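Local atomic coordinates of trehalose-6-phosphate phosphatase related protein (Thermoplasma acidophilum, PDB entry 1U02), a protein that removes the phosphate from trehalose 6-phosphate to yield free trehalose, working with magnesium as a phosphatase of the HAD superfamily. Residues 33-36 and 37-41; 49-52 and 53-56; 97-100 and 101-104; 124-127 and 128-131. One frame throughout, in Å; residues are numbered along the deposited sequence.

Contact 1 of 4, residues 33-36 and 37-41; sequences SDLK and ERFDT. With GOL (glycerol), chain F.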
loop_
_atom_site.group_PDB
_atom_site.type_symbol
_atom_site.label_atom_id
_atom_site.label_comp_id
_atom_site.label_asym_id
_atom_site.label_seq_id
_atom_site.Cartn_x
_atom_site.Cartn_y
_atom_site.Cartn_z
ATOM N N SER A 33 -13.354 -0.116 12.424
ATOM C CA SER A 33 -14.812 -0.122 12.393
ATOM C C SER A 33 -15.317 1.131 13.111
ATOM O O SER A 33 -16.188 1.837 12.607
ATOM C CB SER A 33 -15.353 -1.375 13.093
ATOM O OG SER A 33 -16.768 -1.338 13.180
ATOM N N ASP A 34 -14.753 1.407 14.285
ATOM C CA ASP A 34 -15.144 2.582 15.062
ATOM C C ASP A 34 -14.726 3.867 14.365
ATOM O O ASP A 34 -15.521 4.789 14.204
ATOM C CB ASP A 34 -14.499 2.556 16.450
ATOM C CG ASP A 34 -15.088 1.498 17.354
ATOM O OD1 ASP A 34 -16.146 0.932 17.007
ATOM O OD2 ASP A 34 -14.494 1.243 18.423
ATOM N N LEU A 35 -13.467 3.918 13.951
ATOM C CA LEU A 35 -12.923 5.094 13.292
ATOM C C LEU A 35 -13.707 5.557 12.059
ATOM O O LEU A 35 -13.953 6.752 11.895
ATOM C CB LEU A 35 -11.469 4.825 12.901
ATOM C CG LEU A 35 -10.649 6.008 12.380
ATOM C CD1 LEU A 35 -10.404 7.007 13.505
ATOM C CD2 LEU A 35 -9.330 5.496 11.826
ATOM N N LYS A 36 -14.105 4.620 11.201
ATOM C CA LYS A 36 -14.831 4.971 9.982
ATOM C C LYS A 36 -16.209 5.567 10.254
ATOM O O LYS A 36 -16.814 6.177 9.377
ATOM C CB LYS A 36 -14.952 3.751 9.055
ATOM C CG LYS A 36 -15.883 2.639 9.529
ATOM C CD LYS A 36 -17.259 2.748 8.883
ATOM C CE LYS A 36 -18.079 1.478 9.089
ATOM N NZ LYS A 36 -18.290 1.157 10.531
ATOM N N GLU A 37 -16.700 5.394 11.472
ATOM C CA GLU A 37 -17.994 5.943 11.850
ATOM C C GLU A 37 -17.871 7.442 12.116
ATOM O O GLU A 37 -18.836 8.187 11.958
ATOM C CB GLU A 37 -18.520 5.255 13.113
ATOM C CG GLU A 37 -18.957 3.823 12.903
ATOM C CD GLU A 37 -20.195 3.730 12.038
ATOM O OE1 GLU A 37 -21.229 4.313 12.427
ATOM O OE2 GLU A 37 -20.135 3.082 10.971
ATOM N N ARG A 38 -16.679 7.884 12.506
ATOM C CA ARG A 38 -16.468 9.292 12.827
ATOM C C ARG A 38 -15.657 10.077 11.809
ATOM O O ARG A 38 -15.741 11.305 11.770
ATOM C CB ARG A 38 -15.796 9.428 14.198
ATOM C CG ARG A 38 -16.602 8.860 15.357
ATOM C CD ARG A 38 -15.892 9.110 16.684
ATOM N NE ARG A 38 -16.547 8.444 17.811
ATOM C CZ ARG A 38 -17.740 8.774 18.299
ATOM N NH1 ARG A 38 -18.431 9.775 17.764
ATOM N NH2 ARG A 38 -18.242 8.102 19.327
ATOM N N PHE A 39 -14.869 9.380 10.998
ATOM C CA PHE A 39 -14.041 10.045 9.999
ATOM C C PHE A 39 -14.141 9.384 8.633
ATOM O O PHE A 39 -14.341 8.173 8.539
ATOM C CB PHE A 39 -12.573 10.028 10.431
ATOM C CG PHE A 39 -12.328 10.619 11.783
ATOM C CD1 PHE A 39 -12.566 9.877 12.936
ATOM C CD2 PHE A 39 -11.849 11.921 11.907
ATOM C CE1 PHE A 39 -12.331 10.423 14.196
ATOM C CE2 PHE A 39 -11.610 12.478 13.163
ATOM C CZ PHE A 39 -11.851 11.726 14.311
ATOM N N ASP A 40 -14.009 10.184 7.576
ATOM C CA ASP A 40 -14.033 9.654 6.217
ATOM C C ASP A 40 -12.670 8.963 6.130
ATOM O O ASP A 40 -11.638 9.608 5.942
ATOM C CB ASP A 40 -14.119 10.787 5.188
ATOM C CG ASP A 40 -14.438 10.282 3.788
ATOM O OD1 ASP A 40 -14.166 9.096 3.501
ATOM O OD2 ASP A 40 -14.951 11.072 2.966
ATOM N N THR A 41 -12.677 7.648 6.287
ATOM C CA THR A 41 -11.446 6.876 6.300
ATOM C C THR A 41 -11.038 6.219 4.989
ATOM O O THR A 41 -11.852 5.592 4.311
ATOM C CB THR A 41 -11.535 5.802 7.398
ATOM O OG1 THR A 41 -11.938 6.425 8.627
ATOM C CG2 THR A 41 -10.189 5.125 7.598
HETATM C C1 GOL F . -15.749 6.304 4.477
HETATM O O1 GOL F . -14.537 5.790 3.560
HETATM C C2 GOL F . -16.046 5.830 5.755
HETATM O O2 GOL F . -15.228 6.366 6.682
HETATM C C3 GOL F . -16.974 5.056 5.688
HETATM O O3 GOL F . -18.118 4.193 5.064
#

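Contact 2 of 4, residues 49-52 and 53-56; sequences PEEI and SRFL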
loop_
_atom_site.group_PDB
_atom_site.type_symbol
_atom_site.label_atom_id
_atom_site.label_comp_id
_atom_site.label_asym_id
_atom_site.label_seq_id
_atom_site.Cartn_x
_atom_site.Cartn_y
_atom_site.Cartn_z
ATOM N N PRO A 49 -7.324 -3.908 -4.515
ATOM C CA PRO A 49 -8.599 -3.780 -3.803
ATOM C C PRO A 49 -9.055 -5.163 -3.338
ATOM O O PRO A 49 -9.683 -5.300 -2.290
ATOM C CB PRO A 49 -9.545 -3.207 -4.860
ATOM C CG PRO A 49 -8.641 -2.554 -5.847
ATOM C CD PRO A 49 -7.453 -3.470 -5.914
ATOM N N GLU A 50 -8.739 -6.188 -4.125
ATOM C CA GLU A 50 -9.132 -7.542 -3.760
ATOM C C GLU A 50 -8.425 -7.948 -2.465
ATOM O O GLU A 50 -9.011 -8.625 -1.623
ATOM C CB GLU A 50 -8.787 -8.543 -4.876
ATOM C CG GLU A 50 -9.576 -8.373 -6.169
ATOM C CD GLU A 50 -9.258 -7.074 -6.889
ATOM O OE1 GLU A 50 -8.061 -6.782 -7.081
ATOM O OE2 GLU A 50 -10.205 -6.348 -7.267
ATOM N N GLU A 51 -7.167 -7.538 -2.309
ATOM C CA GLU A 51 -6.410 -7.865 -1.102
ATOM C C GLU A 51 -6.942 -7.143 0.133
ATOM O O GLU A 51 -7.248 -7.770 1.144
ATOM C CB GLU A 51 -4.926 -7.525 -1.279
ATOM C CG GLU A 51 -4.155 -8.534 -2.107
ATOM C CD GLU A 51 -2.730 -8.091 -2.386
ATOM O OE1 GLU A 51 -2.559 -7.074 -3.088
ATOM O OE2 GLU A 51 -1.783 -8.755 -1.902
ATOM N N ILE A 52 -7.053 -5.823 0.059
ATOM C CA ILE A 52 -7.533 -5.074 1.210
ATOM C C ILE A 52 -8.956 -5.479 1.574
ATOM O O ILE A 52 -9.294 -5.560 2.756
ATOM C CB ILE A 52 -7.484 -3.556 0.957
ATOM C CG1 ILE A 52 -6.049 -3.138 0.635
ATOM C CG2 ILE A 52 -7.952 -2.800 2.206
ATOM C CD1 ILE A 52 -5.069 -3.389 1.781
ATOM N N SER A 53 -9.777 -5.745 0.557
ATOM C CA SER A 53 -11.166 -6.142 0.774
ATOM C C SER A 53 -11.279 -7.422 1.596
ATOM O O SER A 53 -12.188 -7.553 2.414
ATOM C CB SER A 53 -11.896 -6.304 -0.565
ATOM O OG SER A 53 -12.080 -5.037 -1.184
ATOM N N ARG A 54 -10.372 -8.373 1.389
ATOM C CA ARG A 54 -10.439 -9.584 2.193
ATOM C C ARG A 54 -9.649 -9.424 3.496
ATOM O O ARG A 54 -10.034 -9.988 4.522
ATOM C CB ARG A 54 -9.964 -10.816 1.410
ATOM C CG ARG A 54 -8.537 -10.817 0.913
ATOM C CD ARG A 54 -8.268 -12.138 0.174
ATOM N NE ARG A 54 -6.885 -12.270 -0.277
ATOM C CZ ARG A 54 -6.460 -11.965 -1.500
ATOM N NH1 ARG A 54 -7.308 -11.507 -2.409
ATOM N NH2 ARG A 54 -5.181 -12.123 -1.813
ATOM N N PHE A 55 -8.563 -8.652 3.466
ATOM C CA PHE A 55 -7.769 -8.428 4.680
ATOM C C PHE A 55 -8.561 -7.641 5.716
ATOM O O PHE A 55 -8.527 -7.948 6.904
ATOM C CB PHE A 55 -6.506 -7.603 4.398
ATOM C CG PHE A 55 -5.398 -8.359 3.712
ATOM C CD1 PHE A 55 -5.300 -9.749 3.794
ATOM C CD2 PHE A 55 -4.406 -7.656 3.030
ATOM C CE1 PHE A 55 -4.221 -10.427 3.204
ATOM C CE2 PHE A 55 -3.328 -8.318 2.440
ATOM C CZ PHE A 55 -3.234 -9.704 2.526
ATOM N N LEU A 56 -9.256 -6.610 5.244
ATOM C CA LEU A 56 -10.026 -5.702 6.091
ATOM C C LEU A 56 -11.430 -5.540 5.503
ATOM O O LEU A 56 -11.742 -4.499 4.922
ATOM C CB LEU A 56 -9.319 -4.344 6.101
ATOM C CG LEU A 56 -9.698 -3.246 7.084
ATOM C CD1 LEU A 56 -9.222 -3.648 8.473
ATOM C CD2 LEU A 56 -9.037 -1.926 6.664
#

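Contact 3 of 4, residues 97-100 and 101-104; sequences RSWV and SDFP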
loop_
_atom_site.group_PDB
_atom_site.type_symbol
_atom_site.label_atom_id
_atom_site.label_comp_id
_atom_site.label_asym_id
_atom_site.label_seq_id
_atom_site.Cartn_x
_atom_site.Cartn_y
_atom_site.Cartn_z
ATOM N N ARG A 97 5.787 -16.491 -14.436
ATOM C CA ARG A 97 5.430 -17.374 -13.325
ATOM C C ARG A 97 6.371 -18.565 -13.142
ATOM O O ARG A 97 6.563 -19.038 -12.024
ATOM C CB ARG A 97 3.991 -17.884 -13.473
ATOM C CG ARG A 97 3.798 -18.920 -14.561
ATOM C CD ARG A 97 2.342 -19.363 -14.631
ATOM N NE ARG A 97 2.112 -20.322 -15.706
ATOM C CZ ARG A 97 2.577 -21.566 -15.714
ATOM N NH1 ARG A 97 3.303 -22.017 -14.697
ATOM N NH2 ARG A 97 2.320 -22.360 -16.744
ATOM N N SER A 98 6.966 -19.037 -14.232
ATOM C CA SER A 98 7.870 -20.179 -14.157
ATOM C C SER A 98 9.194 -19.864 -13.457
ATOM O O SER A 98 9.961 -20.775 -13.141
ATOM C CB SER A 98 8.160 -20.724 -15.559
ATOM O OG SER A 98 8.954 -19.814 -16.297
ATOM N N TRP A 99 9.466 -18.586 -13.205
ATOM C CA TRP A 99 10.713 -18.214 -12.548
ATOM C C TRP A 99 10.810 -18.743 -11.121
ATOM O O TRP A 99 11.897 -18.773 -10.541
ATOM C CB TRP A 99 10.891 -16.694 -12.545
ATOM C CG TRP A 99 11.070 -16.101 -13.921
ATOM C CD1 TRP A 99 11.153 -16.777 -15.105
ATOM C CD2 TRP A 99 11.178 -14.711 -14.243
ATOM N NE1 TRP A 99 11.302 -15.890 -16.146
ATOM C CE2 TRP A 99 11.321 -14.615 -15.643
ATOM C CE3 TRP A 99 11.164 -13.532 -13.481
ATOM C CZ2 TRP A 99 11.454 -13.384 -16.300
ATOM C CZ3 TRP A 99 11.294 -12.306 -14.137
ATOM C CH2 TRP A 99 11.436 -12.246 -15.529
ATOM N N VAL A 100 9.681 -19.154 -10.551
ATOM C CA VAL A 100 9.698 -19.700 -9.200
ATOM C C VAL A 100 10.551 -20.974 -9.160
ATOM O O VAL A 100 11.083 -21.335 -8.114
ATOM C CB VAL A 100 8.276 -20.029 -8.681
ATOM C CG1 VAL A 100 7.453 -18.749 -8.579
ATOM C CG2 VAL A 100 7.588 -21.029 -9.603
ATOM N N SER A 101 10.674 -21.655 -10.294
ATOM C CA SER A 101 11.487 -22.867 -10.343
ATOM C C SER A 101 12.921 -22.518 -10.758
ATOM O O SER A 101 13.871 -23.180 -10.346
ATOM C CB SER A 101 10.878 -23.902 -11.305
ATOM O OG SER A 101 10.789 -23.410 -12.630
ATOM N N ASP A 102 13.078 -21.464 -11.555
ATOM C CA ASP A 102 14.411 -21.044 -11.978
ATOM C C ASP A 102 15.183 -20.475 -10.785
ATOM O O ASP A 102 16.402 -20.631 -10.684
ATOM C CB ASP A 102 14.326 -19.985 -13.082
ATOM C CG ASP A 102 13.641 -20.500 -14.336
ATOM O OD1 ASP A 102 13.808 -21.693 -14.669
ATOM O OD2 ASP A 102 12.948 -19.704 -15.000
ATOM N N PHE A 103 14.459 -19.826 -9.878
ATOM C CA PHE A 103 15.058 -19.224 -8.688
ATOM C C PHE A 103 14.316 -19.715 -7.447
ATOM O O PHE A 103 13.518 -18.975 -6.860
ATOM C CB PHE A 103 14.947 -17.699 -8.772
ATOM C CG PHE A 103 15.507 -17.118 -10.039
ATOM C CD1 PHE A 103 16.884 -17.057 -10.246
ATOM C CD2 PHE A 103 14.655 -16.641 -11.034
ATOM C CE1 PHE A 103 17.411 -16.524 -11.431
ATOM C CE2 PHE A 103 15.167 -16.108 -12.223
ATOM C CZ PHE A 103 16.547 -16.048 -12.420
ATOM N N PRO A 104 14.581 -20.963 -7.019
ATOM C CA PRO A 104 13.933 -21.556 -5.844
ATOM C C PRO A 104 13.899 -20.620 -4.644
ATOM O O PRO A 104 14.937 -20.141 -4.186
ATOM C CB PRO A 104 14.772 -22.808 -5.583
ATOM C CG PRO A 104 15.181 -23.213 -6.972
ATOM C CD PRO A 104 15.608 -21.877 -7.555
#

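Contact 4 of 4, residues 124-127 and 128-131; sequences ADMK and PKLR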
loop_
_atom_site.group_PDB
_atom_site.type_symbol
_atom_site.label_atom_id
_atom_site.label_comp_id
_atom_site.label_asym_id
_atom_site.label_seq_id
_atom_site.Cartn_x
_atom_site.Cartn_y
_atom_site.Cartn_z
ATOM N N ALA A 124 21.018 -15.606 -2.228
ATOM C CA ALA A 124 21.662 -14.347 -2.589
ATOM C C ALA A 124 22.290 -14.266 -3.982
ATOM O O ALA A 124 22.088 -13.291 -4.700
ATOM C CB ALA A 124 22.710 -13.995 -1.538
ATOM N N ASP A 125 23.042 -15.295 -4.360
ATOM C CA ASP A 125 23.749 -15.329 -5.642
ATOM C C ASP A 125 23.023 -14.959 -6.938
ATOM O O ASP A 125 23.588 -14.260 -7.781
ATOM C CB ASP A 125 24.409 -16.700 -5.828
ATOM C CG ASP A 125 25.527 -16.952 -4.835
ATOM O OD1 ASP A 125 25.830 -16.050 -4.025
ATOM O OD2 ASP A 125 26.108 -18.057 -4.868
HETATM N N MSE A 126 21.790 -15.416 -7.118
HETATM C CA MSE A 126 21.078 -15.122 -8.361
HETATM C C MSE A 126 20.184 -13.881 -8.371
HETATM O O MSE A 126 19.440 -13.666 -9.326
HETATM C CB MSE A 126 20.252 -16.347 -8.782
HETATM C CG MSE A 126 21.085 -17.599 -9.063
HETATM SE SE MSE A 126 22.248 -17.434 -10.616
HETATM C CE MSE A 126 21.237 -18.507 -11.872
ATOM N N LYS A 127 20.255 -13.052 -7.336
ATOM C CA LYS A 127 19.412 -11.861 -7.302
ATOM C C LYS A 127 19.754 -10.829 -8.375
ATOM O O LYS A 127 18.859 -10.219 -8.959
ATOM C CB LYS A 127 19.427 -11.250 -5.898
ATOM C CG LYS A 127 18.820 -12.215 -4.876
ATOM C CD LYS A 127 18.620 -11.618 -3.489
ATOM C CE LYS A 127 17.949 -12.649 -2.580
ATOM N NZ LYS A 127 17.642 -12.151 -1.209
ATOM N N PRO A 128 21.051 -10.601 -8.643
ATOM C CA PRO A 128 21.347 -9.616 -9.689
ATOM C C PRO A 128 20.780 -10.080 -11.037
ATOM O O PRO A 128 20.265 -9.278 -11.820
ATOM C CB PRO A 128 22.872 -9.559 -9.684
ATOM C CG PRO A 128 23.198 -9.785 -8.227
ATOM C CD PRO A 128 22.261 -10.930 -7.868
ATOM N N LYS A 129 20.870 -11.383 -11.291
ATOM C CA LYS A 129 20.364 -11.966 -12.528
ATOM C C LYS A 129 18.850 -11.801 -12.620
ATOM O O LYS A 129 18.319 -11.409 -13.658
ATOM C CB LYS A 129 20.728 -13.453 -12.592
ATOM C CG LYS A 129 20.186 -14.172 -13.810
ATOM C CD LYS A 129 20.472 -15.665 -13.734
ATOM C CE LYS A 129 19.987 -16.385 -14.983
ATOM N NZ LYS A 129 20.692 -15.916 -16.215
ATOM N N LEU A 130 18.155 -12.105 -11.527
ATOM C CA LEU A 130 16.703 -11.979 -11.500
ATOM C C LEU A 130 16.305 -10.527 -11.711
ATOM O O LEU A 130 15.386 -10.229 -12.467
ATOM C CB LEU A 130 16.141 -12.462 -10.160
ATOM C CG LEU A 130 14.631 -12.259 -9.988
ATOM C CD1 LEU A 130 13.863 -13.077 -11.021
ATOM C CD2 LEU A 130 14.228 -12.665 -8.580
ATOM N N ARG A 131 17.003 -9.624 -11.036
ATOM C CA ARG A 131 16.710 -8.209 -11.159
ATOM C C ARG A 131 16.769 -7.758 -12.614
ATOM O O ARG A 131 15.882 -7.040 -13.080
ATOM C CB ARG A 131 17.691 -7.386 -10.315
ATOM C CG ARG A 131 17.469 -5.884 -10.394
ATOM C CD ARG A 131 18.466 -5.120 -9.527
ATOM N NE ARG A 131 18.316 -3.669 -9.671
ATOM C CZ ARG A 131 19.048 -2.767 -9.022
ATOM N NH1 ARG A 131 19.993 -3.154 -8.175
ATOM N NH2 ARG A 131 18.834 -1.472 -9.220
HETATM O O HOH W 1 23.047 -13.120 -10.283
#

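Contact 1 of 4, residues 33-36 and 37-41
Lys36 and Glu37 lie side by side and point the same way, joined in a salt bridge with NZ of Lys36 2.7 Å from OE2 of Glu37, which it meets on the anti side of the carboxylate. The lysine curls back to get there: CG sits between its own backbone N and carbonyl carbon (chi1 70°), and further bends at chi2 and chi4 bring the ammonium also to Ser33 O, a 3.0 Å hydrogen bond. Cut back to an alanine, Lys36 is likely to leave the Glu37 carboxylate without its counter-charge and Ser33 O without the ammonium.

Among the backbone bonds, Leu35 O accepts both Arg38 N and Phe39 N, the latter at 2.9 Å. Thr41 OG1 donates back to Phe39 O at 3.0 Å. The apolar part is small, Leu35 CD1 reaching the Phe39 ring at CD1, 3.6 Å away, with Leu35 O at the ring edge, in its plane.

A glycerol, probably from the crystallisation liquor, sits against Thr41: its O2 takes a nearly straight bond from Thr41 N (2.9 Å), and its O1 donates to Thr41 O. Here helix 26-38, the crossover between strands 3-7 and 40-44 in a beta-alpha-beta unit, ends, and after Phe39 the chain enters strand 40-44; Leu35 packs on Ile4 and Leu6. The chemistry is that of closure, with carbonyls of the last turn bonded by the residues that leave it and a lysine folded back over one of them.

Contact 2 of 4, residues 49-52 and 53-56
Pro49 O holds two donors from Ser53: the backbone N, 2.9 Å away, and the hydroxyl OG at 2.7 Å, which come to it from opposite faces of the carbonyl plane. Ser53 OG lies anti to its own carbonyl carbon (chi1 -70°), which turns it back along the helix to that oxygen; the hydroxyl is also bonded to Lys71. Two residues on, Phe55 N binds Glu51 O at 2.8 Å, and Leu56 N binds Ile52 O. Arg54 N has only weak bonds, to Glu50 O and Glu51 O.

Arg54 runs back along the helix with its chain extended from CG to NE, laying one face of its guanidinium over CA of Glu51, while NH2 comes 3.7 Å from CG of Glu51. The charged ends do not meet: OE2 of Glu51 stays 4.8 Å from NH2 of Arg54. That carboxylate is held instead by Lys111 and Arg47 in salt bridges, with Ser48 N also bonded to OE1. The Phe55 ring lies against the same turn, CE2 being 4.1 Å from CB of Glu51, and packs edge-to-face with Tyr23. Loss of the Phe55 ring, as with an alanine here, would probably open a gap beside Tyr23 and beside Tyr8, a likely substrate-binding residue.

This short helix is the crossover of a beta-alpha-beta unit, between strands 40-44 and 61-64: Ile52 packs on Ile43 and Met62, Leu56 on Ile43, and Pro49 on Cys64.

Contact 3 of 4, residues 97-100 and 101-104
Ser101 doubles back on Ser98 O with both of its donors. Its N lies 3.1 Å away and above the carbonyl plane, whereas OG, 2.8 Å from the same oxygen, lies in that plane. The hydroxyl reaches it because OG stands between the backbone N and carbonyl carbon of its own residue (chi1 60°).

Asp102 follows with its carboxylate leaning on the tryptophan one turn back: OD2 comes to 3.4 Å from CD1 of Trp99, the indole and carboxylate planes being 43° apart. Arg133 of helix 127-141 makes a cation-pi contact with Trp99 and a long, weak ion pair with Asp102. Only a single turn of helix, 99-102, is built here; Trp99 in it and Phe103 just after it both pack on Leu130 and Arg133 of helix 127-141, away from the metal site.

Phe103 is where helical backbone angles stop, yet its N still closes the turn on Trp99 O at 2.8 Å. Its ring passes close to that carbonyl, CD2 lying 3.5 Å from Trp99 O and 4.1 Å from CB of Trp99, and Met122 packs against it from a loop. Pro104 then leads the chain away, its CA 3.7 Å from Val100 O.

Contact 4 of 4, residues 124-127 and 128-131
Met126, a selenomethionine in this crystal, lays its terminal methyl along the aliphatic part of Lys129, the two side chains running side by side and pointing the same way. CE of Met126 comes 3.5 Å from CD of Lys129, tighter than carbon atoms usually pack, and SE sits 4.0 Å from that same CD. Bends at chi2 (-66°) and chi3 (-104°) fold the methyl over the lysine chain. Lys129 is extended as far as CE and turns only at its last bond.

Around Met126 the chain makes a type I beta turn from Ala124 to Lys127, closed by Lys127 N on Ala124 O, and enters the helix directly, with Met126 at the N-cap position. Met126 O receives Leu130 N at 3.0 Å, and Lys127 O receives Arg131 N at 2.8 Å, the first bonds of the new helix. A water extends the start: it donates to Asp125 O at 2.8 Å and accepts from Lys129 N at 3.0 Å, giving that early amide a partner. Pro128, lacking an N-H, suits the first turn, where its nitrogen is not called on to donate.

This start of helix 127-141 is joined to its surroundings at three points. Lys127 NZ reaches back to Leu119 O, just past strand 114-118; Arg131 makes a cation-pi contact with Tyr147 of strand 144-147; and the buried Leu130 packs on Met122 and on Phe103, just after helix 99-102.

In the fold
Following the chain from the N terminus, the four contacts come in series, none nesting in or crossing another, and each closes one local turn. Contact 1 marks the passage from helix 26-38 into strand 40-44, the next step being contact 2 on helix 49-55, which carries the chain on to strand 61-64; their centres are 17 Å apart, and they lie in successive beta-alpha-beta units of the large mixed sheet. Contacts 3 and 4 lie on the opposite side of the chain's centre from contact 1. These two touch: CE2 of Phe103 packs 3.5 Å from CD1 of Leu130, joining helix 99-102 to helix 127-141 in the part of the chain that also carries the four-stranded antiparallel sheet.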